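Local coordinates for protein probable glutamine synthetase (Pseudomonas aeruginosa, PDB 4HPP) that belongs to the glutamine synthetase family and holds magnesium and a bound glutamic acid in its catalytic domain, within an assembly of six chains, at residues F159-E173 against R201-A213. Sequence-based numbering, arbitrary orientation.
Sequences FPGWLVSALAQAGTE and RAVNVREVTREVA
The OE1 atom of Glu173 receives a salt-bridged hydrogen bond from NH1 of Arg201 (2.6 Å), whose N-H points fairly straight at it. It meets the donor with its anti lone pair, and the carboxylate and guanidinium planes stand 75° apart, which rules out a coplanar two-pronged pair. Each partner has a further tie to Arg191: Glu173 OE2 bridges its NE, and Arg201 NH1 also donates to its carbonyl O. A bend at chi3 brings the guanidinium against the turn that follows helix 159-169, where Thr172 O lies over one face, 3.2 Å from CZ of Arg201, and meets neither NE nor NH1 at an angle fit for a hydrogen bond. A water lies at the guanidinium edge, accepting from Arg201 NE and from Asn204 ND2, while Asn204 OD1 is taken by Tyr91 and His93. The turn itself is a Schellman motif, with Gly171 at positive phi and two backbone bonds back into the last helical turn.

Beyond it the contact is largely apolar. In the catalytic domain of this glutamine synthetase fold, helix 159-169 packs against helix 196-216; over residues 159-169 and 201-213 the axes approach to 9.6 Å with their N-to-C directions 136° apart, nearer antiparallel than parallel. Val212 is the knob, seated among Phe159, Trp162, Leu163 and Ala166; its CG2 reaches Ala166 CB at 3.4 Å and its CG1 approaches Phe159 CE1 at 3.5 Å. With CG anti to the backbone N (chi1 175°), the Phe159 ring swings toward helix 196-216 and presents its edge to Ala213 N and Thr209 CG2. Leu167 inserts CD2 between Val205 and Val208, 3.7 Å from Val205 CA. Next to it, Leu163 CD1 rests on Thr209, whose OG1 donates to Val205 O at 2.7 Å, so that the hydroxyl's proton is spent within its own helix.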
loop_
_atom_site.group_PDB
_atom_site.type_symbol
_atom_site.label_atom_id
_atom_site.label_comp_id
_atom_site.label_asym_id
_atom_site.label_seq_id
_atom_site.Cartn_x
_atom_site.Cartn_y
_atom_site.Cartn_z
ATOM N N PHE A 159 -0.436 20.178 -12.954
ATOM C CA PHE A 159 -0.537 19.999 -14.413
ATOM C C PHE A 159 -0.330 21.311 -15.147
ATOM O O PHE A 159 0.552 21.386 -15.998
ATOM C CB PHE A 159 -1.874 19.332 -14.865
ATOM C CG PHE A 159 -2.020 19.262 -16.360
ATOM C CD1 PHE A 159 -1.340 18.274 -17.083
ATOM C CD2 PHE A 159 -2.781 20.211 -17.039
ATOM C CE1 PHE A 159 -1.414 18.239 -18.449
ATOM C CE2 PHE A 159 -2.851 20.189 -18.397
ATOM C CZ PHE A 159 -2.169 19.200 -19.108
ATOM N N PRO A 160 -1.080 22.375 -14.810
ATOM C CA PRO A 160 -0.807 23.613 -15.592
ATOM C C PRO A 160 0.662 24.085 -15.494
ATOM O O PRO A 160 1.258 24.408 -16.544
ATOM C CB PRO A 160 -1.718 24.649 -14.941
ATOM C CG PRO A 160 -2.675 23.850 -14.084
ATOM C CD PRO A 160 -1.852 22.691 -13.606
ATOM N N GLY A 161 1.230 24.120 -14.268
ATOM C CA GLY A 161 2.667 24.483 -14.078
ATOM C C GLY A 161 3.583 23.605 -14.921
ATOM O O GLY A 161 4.484 24.095 -15.592
ATOM N N TRP A 162 3.302 22.309 -14.981
ATOM C CA TRP A 162 4.144 21.379 -15.769
ATOM C C TRP A 162 3.827 21.439 -17.215
ATOM O O TRP A 162 4.642 21.098 -18.057
ATOM C CB TRP A 162 4.016 19.946 -15.307
ATOM C CG TRP A 162 5.043 19.622 -14.281
ATOM C CD1 TRP A 162 4.825 19.283 -12.959
ATOM C CD2 TRP A 162 6.506 19.595 -14.449
ATOM N NE1 TRP A 162 6.009 19.044 -12.307
ATOM C CE2 TRP A 162 7.062 19.227 -13.146
ATOM C CE3 TRP A 162 7.383 19.857 -15.507
ATOM C CZ2 TRP A 162 8.454 19.150 -12.920
ATOM C CZ3 TRP A 162 8.759 19.751 -15.278
ATOM C CH2 TRP A 162 9.278 19.412 -14.011
ATOM N N LEU A 163 2.638 21.908 -17.537
ATOM C CA LEU A 163 2.291 21.984 -18.928
ATOM C C LEU A 163 3.026 23.142 -19.565
ATOM O O LEU A 163 3.738 22.980 -20.547
ATOM C CB LEU A 163 0.746 22.069 -19.130
ATOM C CG LEU A 163 0.384 22.193 -20.592
ATOM C CD1 LEU A 163 1.000 21.046 -21.358
ATOM C CD2 LEU A 163 -1.107 22.211 -20.805
ATOM N N VAL A 164 2.819 24.323 -19.044
ATOM C CA VAL A 164 3.573 25.514 -19.479
ATOM C C VAL A 164 5.084 25.278 -19.519
ATOM O O VAL A 164 5.774 25.647 -20.472
ATOM C CB VAL A 164 3.147 26.769 -18.664
ATOM C CG1 VAL A 164 3.972 27.974 -19.035
ATOM C CG2 VAL A 164 1.684 27.054 -18.985
ATOM N N SER A 165 5.604 24.556 -18.561
ATOM C CA SER A 165 7.054 24.358 -18.571
ATOM C C SER A 165 7.442 23.438 -19.704
ATOM O O SER A 165 8.366 23.744 -20.506
ATOM C CB SER A 165 7.504 23.870 -17.227
ATOM O OG SER A 165 8.605 23.041 -17.358
ATOM N N ALA A 166 6.718 22.327 -19.835
ATOM C CA ALA A 166 6.927 21.427 -20.997
ATOM C C ALA A 166 6.791 22.147 -22.374
ATOM O O ALA A 166 7.659 22.008 -23.242
ATOM C CB ALA A 166 6.030 20.230 -20.899
ATOM N N LEU A 167 5.757 22.975 -22.537
ATOM C CA LEU A 167 5.604 23.731 -23.767
ATOM C C LEU A 167 6.774 24.740 -23.895
ATOM O O LEU A 167 7.380 24.823 -24.981
ATOM C CB LEU A 167 4.229 24.384 -23.880
ATOM C CG LEU A 167 2.969 23.473 -23.886
ATOM C CD1 LEU A 167 1.719 24.264 -23.518
ATOM C CD2 LEU A 167 2.717 22.702 -25.192
ATOM N N ALA A 168 7.139 25.460 -22.817
ATOM C CA ALA A 168 8.394 26.312 -22.893
ATOM C C ALA A 168 9.626 25.563 -23.363
ATOM O O ALA A 168 10.275 25.999 -24.371
ATOM C CB ALA A 168 8.703 27.089 -21.617
ATOM N N GLN A 169 9.916 24.429 -22.697
ATOM C CA GLN A 169 11.030 23.600 -23.146
ATOM C C GLN A 169 10.865 23.182 -24.571
ATOM O O GLN A 169 11.825 23.023 -25.246
ATOM C CB GLN A 169 11.183 22.311 -22.346
ATOM C CG GLN A 169 11.465 22.430 -20.856
ATOM C CD GLN A 169 11.347 21.105 -20.209
ATOM O OE1 GLN A 169 11.975 20.128 -20.675
ATOM N NE2 GLN A 169 10.414 20.989 -19.211
ATOM N N ALA A 170 9.644 23.005 -25.053
ATOM C CA ALA A 170 9.477 22.498 -26.405
ATOM C C ALA A 170 9.596 23.637 -27.405
ATOM O O ALA A 170 9.437 23.442 -28.595
ATOM C CB ALA A 170 8.149 21.831 -26.525
ATOM N N GLY A 171 9.910 24.845 -26.932
ATOM C CA GLY A 171 9.997 26.003 -27.844
ATOM C C GLY A 171 8.669 26.481 -28.424
ATOM O O GLY A 171 8.637 27.159 -29.474
ATOM N N THR A 172 7.561 26.161 -27.760
ATOM C CA THR A 172 6.254 26.659 -28.247
ATOM C C THR A 172 5.970 28.146 -27.815
ATOM O O THR A 172 5.042 28.804 -28.303
ATOM C CB THR A 172 5.059 25.730 -27.894
ATOM O OG1 THR A 172 4.981 25.554 -26.464
ATOM C CG2 THR A 172 5.217 24.412 -28.536
ATOM N N GLU A 173 6.766 28.691 -26.921
ATOM C CA GLU A 173 6.385 29.995 -26.324
ATOM C C GLU A 173 4.971 29.997 -25.691
ATOM O O GLU A 173 4.104 30.826 -26.002
ATOM C CB GLU A 173 6.550 31.109 -27.344
ATOM C CG GLU A 173 7.974 31.183 -27.915
ATOM C CD GLU A 173 8.106 32.235 -28.988
ATOM O OE1 GLU A 173 7.480 32.064 -30.092
ATOM O OE2 GLU A 173 8.825 33.236 -28.725
ATOM N N ARG A 201 3.844 24.319 -34.427
ATOM C CA ARG A 201 3.450 24.689 -33.045
ATOM C C ARG A 201 2.097 24.035 -32.677
ATOM O O ARG A 201 1.963 23.409 -31.610
ATOM C CB ARG A 201 3.455 26.200 -32.872
ATOM C CG ARG A 201 3.278 26.735 -31.471
ATOM C CD ARG A 201 3.830 28.158 -31.427
ATOM N NE ARG A 201 5.306 28.131 -31.487
ATOM C CZ ARG A 201 6.154 29.158 -31.328
ATOM N NH1 ARG A 201 5.746 30.381 -31.086
ATOM N NH2 ARG A 201 7.444 28.924 -31.406
ATOM N N ALA A 202 1.137 24.102 -33.589
ATOM C CA ALA A 202 -0.152 23.530 -33.292
ATOM C C ALA A 202 0.082 22.051 -32.972
ATOM O O ALA A 202 -0.357 21.568 -31.946
ATOM C CB ALA A 202 -1.081 23.722 -34.453
ATOM N N VAL A 203 0.889 21.352 -33.772
ATOM C CA VAL A 203 1.127 19.908 -33.511
ATOM C C VAL A 203 1.852 19.715 -32.157
ATOM O O VAL A 203 1.395 18.930 -31.304
ATOM C CB VAL A 203 1.924 19.213 -34.652
ATOM C CG1 VAL A 203 2.416 17.819 -34.225
ATOM C CG2 VAL A 203 1.104 19.155 -35.928
ATOM N N ASN A 204 2.956 20.442 -31.969
ATOM C CA ASN A 204 3.691 20.435 -30.715
ATOM C C ASN A 204 2.826 20.694 -29.493
ATOM O O ASN A 204 2.922 19.967 -28.488
ATOM C CB ASN A 204 4.748 21.520 -30.717
ATOM C CG ASN A 204 5.843 21.280 -31.709
ATOM O OD1 ASN A 204 6.107 20.168 -32.121
ATOM N ND2 ASN A 204 6.498 22.343 -32.091
ATOM N N VAL A 205 1.992 21.723 -29.550
ATOM C CA VAL A 205 1.054 21.956 -28.420
ATOM C C VAL A 205 0.173 20.720 -28.114
ATOM O O VAL A 205 -0.096 20.432 -26.937
ATOM C CB VAL A 205 0.161 23.209 -28.599
ATOM C CG1 VAL A 205 -0.966 23.206 -27.607
ATOM C CG2 VAL A 205 0.977 24.495 -28.469
ATOM N N ARG A 206 -0.244 19.974 -29.142
ATOM C CA ARG A 206 -1.103 18.829 -28.885
ATOM C C ARG A 206 -0.325 17.632 -28.330
ATOM O O ARG A 206 -0.815 16.888 -27.400
ATOM C CB ARG A 206 -1.786 18.417 -30.171
ATOM C CG ARG A 206 -2.757 19.456 -30.658
ATOM C CD ARG A 206 -2.827 19.444 -32.182
ATOM N NE ARG A 206 -3.754 20.478 -32.641
ATOM C CZ ARG A 206 -4.519 20.399 -33.736
ATOM N NH1 ARG A 206 -4.463 19.288 -34.476
ATOM N NH2 ARG A 206 -5.329 21.437 -34.078
ATOM N N GLU A 207 0.861 17.407 -28.922
ATOM C CA GLU A 207 1.572 16.225 -28.616
ATOM C C GLU A 207 2.177 16.314 -27.201
ATOM O O GLU A 207 2.210 15.295 -26.456
ATOM C CB GLU A 207 2.549 15.904 -29.734
ATOM C CG GLU A 207 1.808 15.490 -31.001
ATOM C CD GLU A 207 0.970 14.255 -30.751
ATOM O OE1 GLU A 207 -0.190 14.240 -31.141
ATOM O OE2 GLU A 207 1.496 13.293 -30.169
ATOM N N VAL A 208 2.550 17.538 -26.805
ATOM C CA VAL A 208 3.146 17.780 -25.490
ATOM C C VAL A 208 2.079 17.768 -24.413
ATOM O O VAL A 208 2.272 17.155 -23.383
ATOM C CB VAL A 208 3.943 19.106 -25.443
ATOM C CG1 VAL A 208 4.357 19.441 -24.010
ATOM C CG2 VAL A 208 5.153 19.042 -26.357
ATOM N N THR A 209 0.951 18.430 -24.635
ATOM C CA THR A 209 -0.186 18.337 -23.669
ATOM C C THR A 209 -0.538 16.879 -23.360
ATOM O O THR A 209 -0.521 16.460 -22.169
ATOM C CB THR A 209 -1.417 19.069 -24.156
ATOM O OG1 THR A 209 -1.030 20.401 -24.422
ATOM C CG2 THR A 209 -2.523 19.103 -23.093
ATOM N N ARG A 210 -0.752 16.100 -24.422
ATOM C CA ARG A 210 -0.862 14.650 -24.287
ATOM C C ARG A 210 0.279 14.036 -23.422
ATOM O O ARG A 210 -0.008 13.319 -22.451
ATOM C CB ARG A 210 -0.977 13.961 -25.674
ATOM C CG ARG A 210 -2.358 14.085 -26.269
ATOM C CD ARG A 210 -2.363 14.063 -27.774
ATOM N NE ARG A 210 -3.667 14.442 -28.308
ATOM C CZ ARG A 210 -3.964 14.631 -29.605
ATOM N NH1 ARG A 210 -3.061 14.434 -30.541
ATOM N NH2 ARG A 210 -5.218 14.961 -29.967
ATOM N N GLU A 211 1.557 14.319 -23.744
ATOM C CA GLU A 211 2.690 13.754 -22.947
ATOM C C GLU A 211 2.724 14.193 -21.455
ATOM O O GLU A 211 2.982 13.407 -20.567
ATOM C CB GLU A 211 4.007 14.003 -23.641
ATOM C CG GLU A 211 5.243 13.539 -22.885
ATOM C CD GLU A 211 5.318 12.054 -22.768
ATOM O OE1 GLU A 211 6.151 11.535 -21.979
ATOM O OE2 GLU A 211 4.585 11.407 -23.498
ATOM N N VAL A 212 2.381 15.419 -21.162
ATOM C CA VAL A 212 2.372 15.849 -19.782
ATOM C C VAL A 212 1.261 15.053 -19.078
ATOM O O VAL A 212 1.529 14.360 -18.084
ATOM C CB VAL A 212 2.207 17.393 -19.731
ATOM C CG1 VAL A 212 2.063 17.901 -18.321
ATOM C CG2 VAL A 212 3.418 18.079 -20.363
ATOM N N ALA A 213 0.026 15.088 -19.626
ATOM C CA ALA A 213 -1.056 14.288 -19.061
ATOM C C ALA A 213 -0.620 12.821 -18.860
ATOM O O ALA A 213 -0.765 12.229 -17.779
ATOM C CB ALA A 213 -2.333 14.403 -19.929
HETATM O O HOH W 1 6.821 25.383 -31.868
#